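Local coordinates for putative alpha-N-acetylgalactosaminidase (Bacillus halodurans C-125, PDB 3CC1), which probably hydrolyses terminal alpha-linked N-acetylgalactosamine residues from glycoconjugates, as a putative alpha-N-acetylgalactosaminidase with a TIM-barrel catalytic domain, at residues Y22-N34 / R86-L99. Residues are numbered along the deposited sequence; the frame is centred on the assembly and turned at random.
Sequences YGASVTEEEVLGN and RFPSAKNGAGFKPL
Arg86 bends at its third torsion (chi3 48°), turning its guanidinium back toward the loop carrying Ala24 to Val26, while Glu28 sends CG away from its own backbone N (chi1 159°) and runs extended to Ser89. The two reach across the same seam in opposite senses, Arg86 to a backbone carbonyl, Glu28 to a backbone N-H and a hydroxyl. Arg86 grips one atom side-on: Arg86 NE lies 2.8 Å from Val26 O, and Arg86 NH2 lies 3.0 Å from Val26 O, with the oxygen in the guanidinium plane. NH2 arrives on a lone pair of the carbonyl, whereas NE stands above the carbonyl plane. Ser25 CA sits over one face of the group, and NH1 hydrogen-bonds Gln55 O, outside the two segments. The main chain joins in where Glu28 N donates to Arg86 O (2.9 Å, 161°), at the first turn of helix 28-41, whose start carries the Thr27-Glu30 capping box. Glu28 OE1 then takes two hydrogen bonds: Ser89 N comes to its syn lone pair at 3.0 Å, and Ser89 OG approaches from above the carboxylate plane at 2.8 Å. Between these polar grips the Phe87 ring leans obliquely against Glu28 CB (3.7 Å from Phe87 CD1), and Phe96 CE1 covers one of its faces. Between the helices, Leu99 CD1 meets Leu32 CG at 3.8 Å and also touches Val31, so helices 28-41 and 97-105 pack on the flank of the parallel barrel sheet, with Val31 and Phe87 resting on Val52 of strand 49-52. A methionine in place of Arg86 would probably leave Val26 O without either donor and the Ala24-Val26 loop less firmly held. The chemistry implies a division of labour: Arg86 holds a carbonyl of the loop before helix 28-41, and Glu28 holds Ser89 in the 3-10 turn, while aliphatic contacts join the helices.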
# COMPACT_ATOMS: atom_id res chain seq x y z
N TYR A 22 24.17 11.43 -22.71
CA TYR A 22 25.63 11.52 -22.52
C TYR A 22 26.08 11.49 -21.06
O TYR A 22 27.27 11.61 -20.75
CB TYR A 22 26.21 12.78 -23.23
CG TYR A 22 25.95 12.74 -24.70
CD1 TYR A 22 26.49 11.72 -25.47
CD2 TYR A 22 25.11 13.67 -25.32
CE1 TYR A 22 26.23 11.62 -26.81
CE2 TYR A 22 24.85 13.59 -26.68
CZ TYR A 22 25.42 12.57 -27.42
OH TYR A 22 25.16 12.44 -28.77
N GLY A 23 25.13 11.31 -20.17
CA GLY A 23 25.45 11.24 -18.76
C GLY A 23 26.15 12.48 -18.28
O GLY A 23 25.69 13.61 -18.53
N ALA A 24 27.26 12.26 -17.58
CA ALA A 24 28.07 13.34 -16.99
C ALA A 24 29.12 13.89 -18.00
O ALA A 24 29.87 14.80 -17.67
CB ALA A 24 28.78 12.84 -15.69
N SER A 25 29.12 13.37 -19.22
CA SER A 25 30.29 13.51 -20.10
C SER A 25 30.05 14.27 -21.42
O SER A 25 30.89 14.19 -22.35
CB SER A 25 30.83 12.10 -20.45
OG SER A 25 30.03 11.52 -21.47
N VAL A 26 28.98 15.05 -21.52
CA VAL A 26 28.67 15.74 -22.79
C VAL A 26 29.82 16.66 -23.23
O VAL A 26 30.53 17.30 -22.41
CB VAL A 26 27.31 16.54 -22.75
CG1 VAL A 26 27.46 17.83 -21.93
CG2 VAL A 26 26.81 16.83 -24.14
N THR A 27 30.02 16.72 -24.54
CA THR A 27 31.00 17.64 -25.11
C THR A 27 30.34 18.84 -25.71
O THR A 27 29.14 18.87 -26.00
CB THR A 27 31.82 16.97 -26.21
OG1 THR A 27 30.98 16.79 -27.34
CG2 THR A 27 32.43 15.66 -25.77
N GLU A 28 31.16 19.86 -25.96
CA GLU A 28 30.69 21.12 -26.52
C GLU A 28 30.07 20.94 -27.92
O GLU A 28 29.07 21.55 -28.27
CB GLU A 28 31.90 22.05 -26.57
CG GLU A 28 31.89 23.18 -27.46
CD GLU A 28 33.26 23.91 -27.35
OE1 GLU A 28 33.71 24.15 -26.22
OE2 GLU A 28 33.90 24.18 -28.40
N GLU A 29 30.67 20.07 -28.72
CA GLU A 29 30.14 19.75 -30.05
C GLU A 29 28.76 19.09 -29.96
O GLU A 29 27.87 19.40 -30.76
CB GLU A 29 31.11 18.85 -30.81
CG GLU A 29 30.66 18.45 -32.22
CD GLU A 29 29.72 17.25 -32.22
OE1 GLU A 29 29.85 16.37 -31.32
OE2 GLU A 29 28.86 17.17 -33.14
N GLU A 30 28.58 18.23 -28.96
CA GLU A 30 27.30 17.56 -28.74
C GLU A 30 26.25 18.57 -28.29
O GLU A 30 25.11 18.56 -28.79
CB GLU A 30 27.41 16.38 -27.77
CG GLU A 30 28.13 15.21 -28.38
CD GLU A 30 28.77 14.27 -27.37
OE1 GLU A 30 28.86 14.61 -26.18
OE2 GLU A 30 29.19 13.15 -27.77
N VAL A 31 26.62 19.48 -27.38
CA VAL A 31 25.70 20.54 -26.95
C VAL A 31 25.27 21.45 -28.12
O VAL A 31 24.09 21.73 -28.30
CB VAL A 31 26.32 21.40 -25.83
CG1 VAL A 31 25.42 22.60 -25.48
CG2 VAL A 31 26.63 20.52 -24.61
N LEU A 32 26.24 21.90 -28.92
CA LEU A 32 25.94 22.75 -30.09
C LEU A 32 25.09 22.04 -31.17
O LEU A 32 24.21 22.66 -31.77
CB LEU A 32 27.21 23.32 -30.71
CG LEU A 32 27.83 24.43 -29.83
CD1 LEU A 32 29.18 24.94 -30.35
CD2 LEU A 32 26.79 25.62 -29.74
N GLY A 33 25.37 20.76 -31.42
CA GLY A 33 24.57 19.98 -32.35
C GLY A 33 23.11 19.92 -31.92
O GLY A 33 22.22 20.12 -32.72
N ASN A 34 22.86 19.66 -30.65
CA ASN A 34 21.49 19.62 -30.16
C ASN A 34 20.82 21.00 -30.19
O ASN A 34 19.65 21.12 -30.57
CB ASN A 34 21.42 18.97 -28.79
CG ASN A 34 21.55 17.47 -28.86
OD1 ASN A 34 20.54 16.78 -29.01
ND2 ASN A 34 22.77 16.94 -28.74
N ARG A 86 36.52 18.58 -22.82
CA ARG A 86 35.14 18.46 -23.32
C ARG A 86 34.63 19.80 -23.86
O ARG A 86 33.86 19.86 -24.80
CB ARG A 86 34.22 17.94 -22.23
CG ARG A 86 34.43 16.44 -21.95
CD ARG A 86 33.84 16.02 -20.63
NE ARG A 86 32.48 16.52 -20.50
CZ ARG A 86 31.85 16.70 -19.35
NH1 ARG A 86 32.43 16.37 -18.19
NH2 ARG A 86 30.63 17.24 -19.37
N PHE A 87 35.10 20.87 -23.25
CA PHE A 87 34.67 22.22 -23.60
C PHE A 87 35.88 23.08 -23.95
O PHE A 87 36.32 23.93 -23.18
CB PHE A 87 33.86 22.85 -22.45
CG PHE A 87 32.62 22.10 -22.09
CD1 PHE A 87 31.49 22.17 -22.88
CD2 PHE A 87 32.59 21.29 -20.96
CE1 PHE A 87 30.34 21.44 -22.54
CE2 PHE A 87 31.45 20.55 -20.63
CZ PHE A 87 30.34 20.64 -21.42
N PRO A 88 36.47 22.84 -25.13
CA PRO A 88 37.71 23.58 -25.45
C PRO A 88 37.53 25.09 -25.54
O PRO A 88 38.48 25.81 -25.28
CB PRO A 88 38.17 22.98 -26.78
CG PRO A 88 37.16 21.97 -27.16
CD PRO A 88 36.03 21.94 -26.20
N SER A 89 36.34 25.57 -25.85
CA SER A 89 36.11 27.03 -25.91
C SER A 89 36.20 27.66 -24.51
O SER A 89 36.28 28.88 -24.39
CB SER A 89 34.75 27.37 -26.54
OG SER A 89 33.64 26.87 -25.75
N ALA A 90 36.21 26.83 -23.48
CA ALA A 90 36.27 27.28 -22.08
C ALA A 90 37.67 27.68 -21.67
O ALA A 90 37.87 28.23 -20.60
CB ALA A 90 35.77 26.19 -21.16
N LYS A 91 38.65 27.37 -22.50
CA LYS A 91 40.05 27.55 -22.13
C LYS A 91 40.42 29.02 -21.97
O LYS A 91 39.72 29.93 -22.45
CB LYS A 91 40.98 26.94 -23.17
CG LYS A 91 41.04 25.43 -23.14
CD LYS A 91 41.79 24.95 -24.34
CE LYS A 91 41.90 23.43 -24.34
NZ LYS A 91 42.85 22.97 -25.41
N ASN A 92 41.51 29.24 -21.25
CA ASN A 92 42.08 30.58 -21.10
C ASN A 92 41.10 31.59 -20.47
O ASN A 92 41.08 32.78 -20.80
CB ASN A 92 42.58 31.08 -22.47
CG ASN A 92 43.70 30.20 -23.03
OD1 ASN A 92 43.44 29.10 -23.56
ND2 ASN A 92 44.94 30.68 -22.95
N GLY A 93 40.28 31.09 -19.55
CA GLY A 93 39.45 31.96 -18.73
C GLY A 93 38.08 32.21 -19.27
O GLY A 93 37.29 32.88 -18.64
N ALA A 94 37.76 31.66 -20.42
CA ALA A 94 36.49 31.96 -21.10
C ALA A 94 35.27 31.32 -20.40
O ALA A 94 34.14 31.86 -20.41
CB ALA A 94 36.59 31.54 -22.58
N GLY A 95 35.49 30.18 -19.76
CA GLY A 95 34.41 29.46 -19.10
C GLY A 95 33.34 29.10 -20.11
O GLY A 95 33.63 28.82 -21.28
N PHE A 96 32.10 29.16 -19.68
CA PHE A 96 30.97 28.81 -20.54
C PHE A 96 30.50 30.02 -21.39
O PHE A 96 29.52 29.92 -22.10
CB PHE A 96 29.79 28.27 -19.73
CG PHE A 96 29.87 26.79 -19.41
CD1 PHE A 96 30.24 25.88 -20.37
CD2 PHE A 96 29.50 26.31 -18.16
CE1 PHE A 96 30.26 24.52 -20.08
CE2 PHE A 96 29.54 24.95 -17.86
CZ PHE A 96 29.92 24.07 -18.83
N LYS A 97 31.19 31.15 -21.34
CA LYS A 97 30.71 32.35 -22.06
C LYS A 97 30.62 32.10 -23.58
O LYS A 97 29.63 32.43 -24.17
CB LYS A 97 31.53 33.59 -21.72
CG LYS A 97 31.01 34.93 -22.34
CD LYS A 97 29.56 35.18 -21.99
CE LYS A 97 29.06 36.61 -22.35
NZ LYS A 97 27.56 36.71 -21.95
N PRO A 98 31.62 31.48 -24.20
CA PRO A 98 31.50 31.27 -25.64
C PRO A 98 30.34 30.33 -26.03
O PRO A 98 29.67 30.53 -27.03
CB PRO A 98 32.85 30.67 -26.02
CG PRO A 98 33.79 31.18 -24.97
CD PRO A 98 32.97 31.22 -23.72
N LEU A 99 30.11 29.32 -25.22
CA LEU A 99 29.08 28.33 -25.48
C LEU A 99 27.70 28.97 -25.33
O LEU A 99 26.87 28.80 -26.18
CB LEU A 99 29.24 27.10 -24.56
CG LEU A 99 28.26 25.94 -24.73
CD1 LEU A 99 28.16 25.47 -26.19
CD2 LEU A 99 28.67 24.81 -23.81